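Local coordinates for protein 4-hydroxybenzoyl-CoA thioesterase (Bacillus halodurans, PDB 5WH9) that probably hydrolyses the thioester of gentisyl-coenzyme A, as a hotdog-fold member of the 4-hydroxybenzoyl-CoA thioesterase family, at residues B[55-60]-B[106-111]. Sequence-based numbering, arbitrary orientation.
Sequences FPIVEA and EKRVWA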
ATOM      1  N   PHE B  55      15.369   6.468 -12.559  1.00 29.21           N
ATOM      2  CA  PHE B  55      14.752   6.349 -13.877  1.00 26.87           C
ATOM      3  C   PHE B  55      13.276   6.635 -13.689  1.00 25.90           C
ATOM      4  O   PHE B  55      12.431   5.765 -13.881  1.00 28.88           O
ATOM      5  CB  PHE B  55      14.973   4.946 -14.462  1.00 28.67           C
ATOM      6  CG  PHE B  55      15.069   3.879 -13.415  1.00 29.69           C
ATOM      7  CD1 PHE B  55      16.260   3.656 -12.752  1.00 33.05           C
ATOM      8  CD2 PHE B  55      13.957   3.142 -13.048  1.00 32.56           C
ATOM      9  CE1 PHE B  55      16.350   2.693 -11.754  1.00 34.57           C
ATOM     10  CE2 PHE B  55      14.041   2.175 -12.053  1.00 29.57           C
ATOM     11  CZ  PHE B  55      15.241   1.954 -11.411  1.00 32.76           C
ATOM     12  N   PRO B  56      12.965   7.877 -13.300  1.00 27.02           N
ATOM     13  CA  PRO B  56      11.620   8.328 -12.924  1.00 26.81           C
ATOM     14  C   PRO B  56      10.612   8.138 -14.048  1.00 21.22           C
ATOM     15  O   PRO B  56      10.953   8.267 -15.219  1.00 18.10           O
ATOM     16  CB  PRO B  56      11.822   9.819 -12.665  1.00 21.11           C
ATOM     17  CG  PRO B  56      13.261   9.933 -12.310  1.00 22.84           C
ATOM     18  CD  PRO B  56      13.948   8.965 -13.207  1.00 23.18           C
ATOM     19  N   ILE B  57       9.371   7.866 -13.677  1.00 24.96           N
ATOM     20  CA  ILE B  57       8.312   7.682 -14.644  1.00 24.86           C
ATOM     21  C   ILE B  57       7.877   9.054 -15.160  1.00 24.88           C
ATOM     22  O   ILE B  57       7.802  10.016 -14.390  1.00 26.85           O
ATOM     23  CB  ILE B  57       7.125   6.985 -13.973  1.00 27.17           C
ATOM     24  CG1 ILE B  57       6.136   6.470 -15.006  1.00 21.72           C
ATOM     25  CG2 ILE B  57       6.435   7.929 -12.972  1.00 28.84           C
ATOM     26  CD1 ILE B  57       6.567   5.175 -15.606  1.00 23.48           C
ATOM     27  N   VAL B  58       7.600   9.163 -16.456  1.00 18.17           N
ATOM     28  CA  VAL B  58       6.954  10.382 -16.963  1.00 21.21           C
ATOM     29  C   VAL B  58       5.509  10.115 -17.369  1.00 21.48           C
ATOM     30  O   VAL B  58       4.672  11.026 -17.377  1.00 19.35           O
ATOM     31  CB  VAL B  58       7.704  11.014 -18.139  1.00 20.12           C
ATOM     32  CG1 VAL B  58       8.928  11.741 -17.653  1.00 30.88           C
ATOM     33  CG2 VAL B  58       8.114   9.972 -19.101  1.00 19.57           C
ATOM     34  N   GLU B  59       5.223   8.857 -17.693  1.00 19.58           N
ATOM     35  CA  GLU B  59       3.897   8.459 -18.131  1.00 24.09           C
ATOM     36  C   GLU B  59       3.704   6.947 -17.971  1.00 21.83           C
ATOM     37  O   GLU B  59       4.632   6.183 -18.169  1.00 23.14           O
ATOM     38  CB  GLU B  59       3.699   8.882 -19.590  1.00 27.80           C
ATOM     39  CG  GLU B  59       2.317   8.607 -20.157  1.00 30.64           C
ATOM     40  CD  GLU B  59       2.076   9.353 -21.461  1.00 50.79           C
ATOM     41  OE1 GLU B  59       3.071   9.746 -22.124  1.00 52.21           O
ATOM     42  OE2 GLU B  59       0.890   9.565 -21.812  1.00 54.12           O
ATOM     43  N   ALA B  60       2.501   6.517 -17.603  1.00 14.65           N
ATOM     44  CA  ALA B  60       2.239   5.088 -17.470  1.00 14.41           C
ATOM     45  C   ALA B  60       0.795   4.721 -17.788  1.00 14.51           C
ATOM     46  O   ALA B  60      -0.135   5.427 -17.403  1.00 18.29           O
ATOM     47  CB  ALA B  60       2.640   4.587 -16.083  1.00  9.32           C
ATOM     48  N   GLU B 106       5.481   1.941 -19.479  1.00 12.92           N
ATOM     49  CA  GLU B 106       5.963   3.054 -18.702  1.00 13.08           C
ATOM     50  C   GLU B 106       6.875   3.862 -19.628  1.00 18.03           C
ATOM     51  O   GLU B 106       7.753   3.301 -20.281  1.00 18.75           O
ATOM     52  CB  GLU B 106       6.779   2.533 -17.511  1.00 15.51           C
ATOM     53  CG  GLU B 106       6.009   1.658 -16.521  1.00 11.28           C
ATOM     54  CD  GLU B 106       6.881   1.132 -15.389  1.00 17.00           C
ATOM     55  OE1 GLU B 106       6.399   1.101 -14.239  1.00 14.34           O
ATOM     56  OE2 GLU B 106       8.041   0.722 -15.644  1.00 20.47           O
ATOM     57  N   LYS B 107       6.656   5.166 -19.715  1.00 17.22           N
ATOM     58  CA  LYS B 107       7.679   6.045 -20.259  1.00 19.38           C
ATOM     59  C   LYS B 107       8.554   6.522 -19.112  1.00 18.00           C
ATOM     60  O   LYS B 107       8.052   7.061 -18.124  1.00 18.18           O
ATOM     61  CB  LYS B 107       7.060   7.252 -20.949  1.00 19.77           C
ATOM     62  CG  LYS B 107       8.095   8.139 -21.643  1.00 27.48           C
ATOM     63  CD  LYS B 107       7.473   8.985 -22.761  1.00 23.61           C
ATOM     64  CE  LYS B 107       8.523   9.913 -23.360  1.00 29.54           C
ATOM     65  NZ  LYS B 107       8.046  10.655 -24.575  1.00 37.07           N
ATOM     66  N   ARG B 108       9.859   6.313 -19.226  1.00 18.14           N
ATOM     67  CA  ARG B 108      10.772   6.736 -18.171  1.00 19.13           C
ATOM     68  C   ARG B 108      11.946   7.551 -18.710  1.00 20.84           C
ATOM     69  O   ARG B 108      12.344   7.422 -19.872  1.00 20.78           O
ATOM     70  CB  ARG B 108      11.289   5.532 -17.376  1.00 18.34           C
ATOM     71  CG  ARG B 108      10.223   4.686 -16.689  1.00 18.87           C
ATOM     72  CD  ARG B 108      10.881   3.534 -15.938  1.00 20.33           C
ATOM     73  NE  ARG B 108       9.954   2.708 -15.169  1.00 22.10           N
ATOM     74  CZ  ARG B 108       9.733   2.846 -13.862  1.00 25.38           C
ATOM     75  NH1 ARG B 108      10.365   3.790 -13.177  1.00 21.32           N
ATOM     76  NH2 ARG B 108       8.879   2.040 -13.239  1.00 20.98           N
ATOM     77  N   VAL B 109      12.505   8.388 -17.851  1.00 20.24           N
ATOM     78  CA  VAL B 109      13.666   9.178 -18.212  1.00 25.19           C
ATOM     79  C   VAL B 109      14.792   8.794 -17.278  1.00 30.32           C
ATOM     80  O   VAL B 109      14.605   7.936 -16.421  1.00 32.47           O
ATOM     81  CB  VAL B 109      13.380  10.692 -18.116  1.00 23.42           C
ATOM     82  CG1 VAL B 109      12.318  11.082 -19.133  1.00 20.40           C
ATOM     83  CG2 VAL B 109      12.955  11.076 -16.713  1.00 21.56           C
ATOM     84  N   TRP B 110      15.958   9.408 -17.442  1.00 35.44           N
ATOM     85  CA  TRP B 110      17.069   9.160 -16.540  1.00 30.74           C
ATOM     86  C   TRP B 110      17.363  10.434 -15.775  1.00 32.45           C
ATOM     87  O   TRP B 110      17.432  11.508 -16.373  1.00 35.32           O
ATOM     88  CB  TRP B 110      18.301   8.722 -17.323  1.00 33.05           C
ATOM     89  CG  TRP B 110      19.232   7.862 -16.525  1.00 34.45           C
ATOM     90  CD1 TRP B 110      20.293   8.277 -15.774  1.00 35.83           C
ATOM     91  CD2 TRP B 110      19.181   6.434 -16.393  1.00 37.06           C
ATOM     92  NE1 TRP B 110      20.909   7.201 -15.191  1.00 36.24           N
ATOM     93  CE2 TRP B 110      20.245   6.057 -15.552  1.00 35.90           C
ATOM     94  CE3 TRP B 110      18.339   5.437 -16.912  1.00 36.00           C
ATOM     95  CZ2 TRP B 110      20.495   4.724 -15.213  1.00 34.04           C
ATOM     96  CZ3 TRP B 110      18.583   4.112 -16.573  1.00 34.58           C
ATOM     97  CH2 TRP B 110      19.652   3.768 -15.732  1.00 39.23           C
ATOM     98  N   ALA B 111      17.523  10.324 -14.457  1.00 26.86           N
ATOM     99  CA  ALA B 111      17.772  11.497 -13.622  1.00 32.08           C
ATOM    100  C   ALA B 111      18.849  11.258 -12.565  1.00 39.11           C
ATOM    101  O   ALA B 111      19.219  10.107 -12.281  1.00 31.31           O
ATOM    102  CB  ALA B 111      16.479  11.975 -12.962  1.00 31.41           C
TER
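In the antiparallel sheet of the hotdog fold, residues 55-60 pair with 106-111 through a classic beta bulge: two residues, Val58 and Glu59, stand opposite the single Lys107, shifting the register by one between the Ile57-Arg108 and Glu59-Lys107 pairs. The evidence lies in Lys107 O, which accepts a nearly straight bond from Val58 N (2.7 Å, 173° at the hydrogen) and a weak one from Glu59 N at 3.4 Å. Lys107 N returns a bond to Glu59 O (2.7 Å), and on the Pro56 side of the bulge Val109 N donates to Pro56 O at 3.1 Å. The side chain of Arg108, extended from CG to NE, carries NH1 to Phe55 O (2.9 Å), which lies within 3° of the guanidinium plane. At another edge of that plane, NE makes a 2.8 Å salt bridge to Glu106 OE2, meeting it from above the carboxylate; these two in-plane partners hold the guanidinium's orientation. Ile57 CD1 sits over one guanidinium face, off-centre near its margin, and also touches Glu106 CB. Asp31 of helix 25-40 forms a salt bridge with Arg108 NH2, while the Tyr23 hydroxyl of the second subunit is hydrogen-bonded to Glu106 OE1. Strand 87-96 flanks 106-111, and Glu59 and Ala60 extend the sheet into that second subunit.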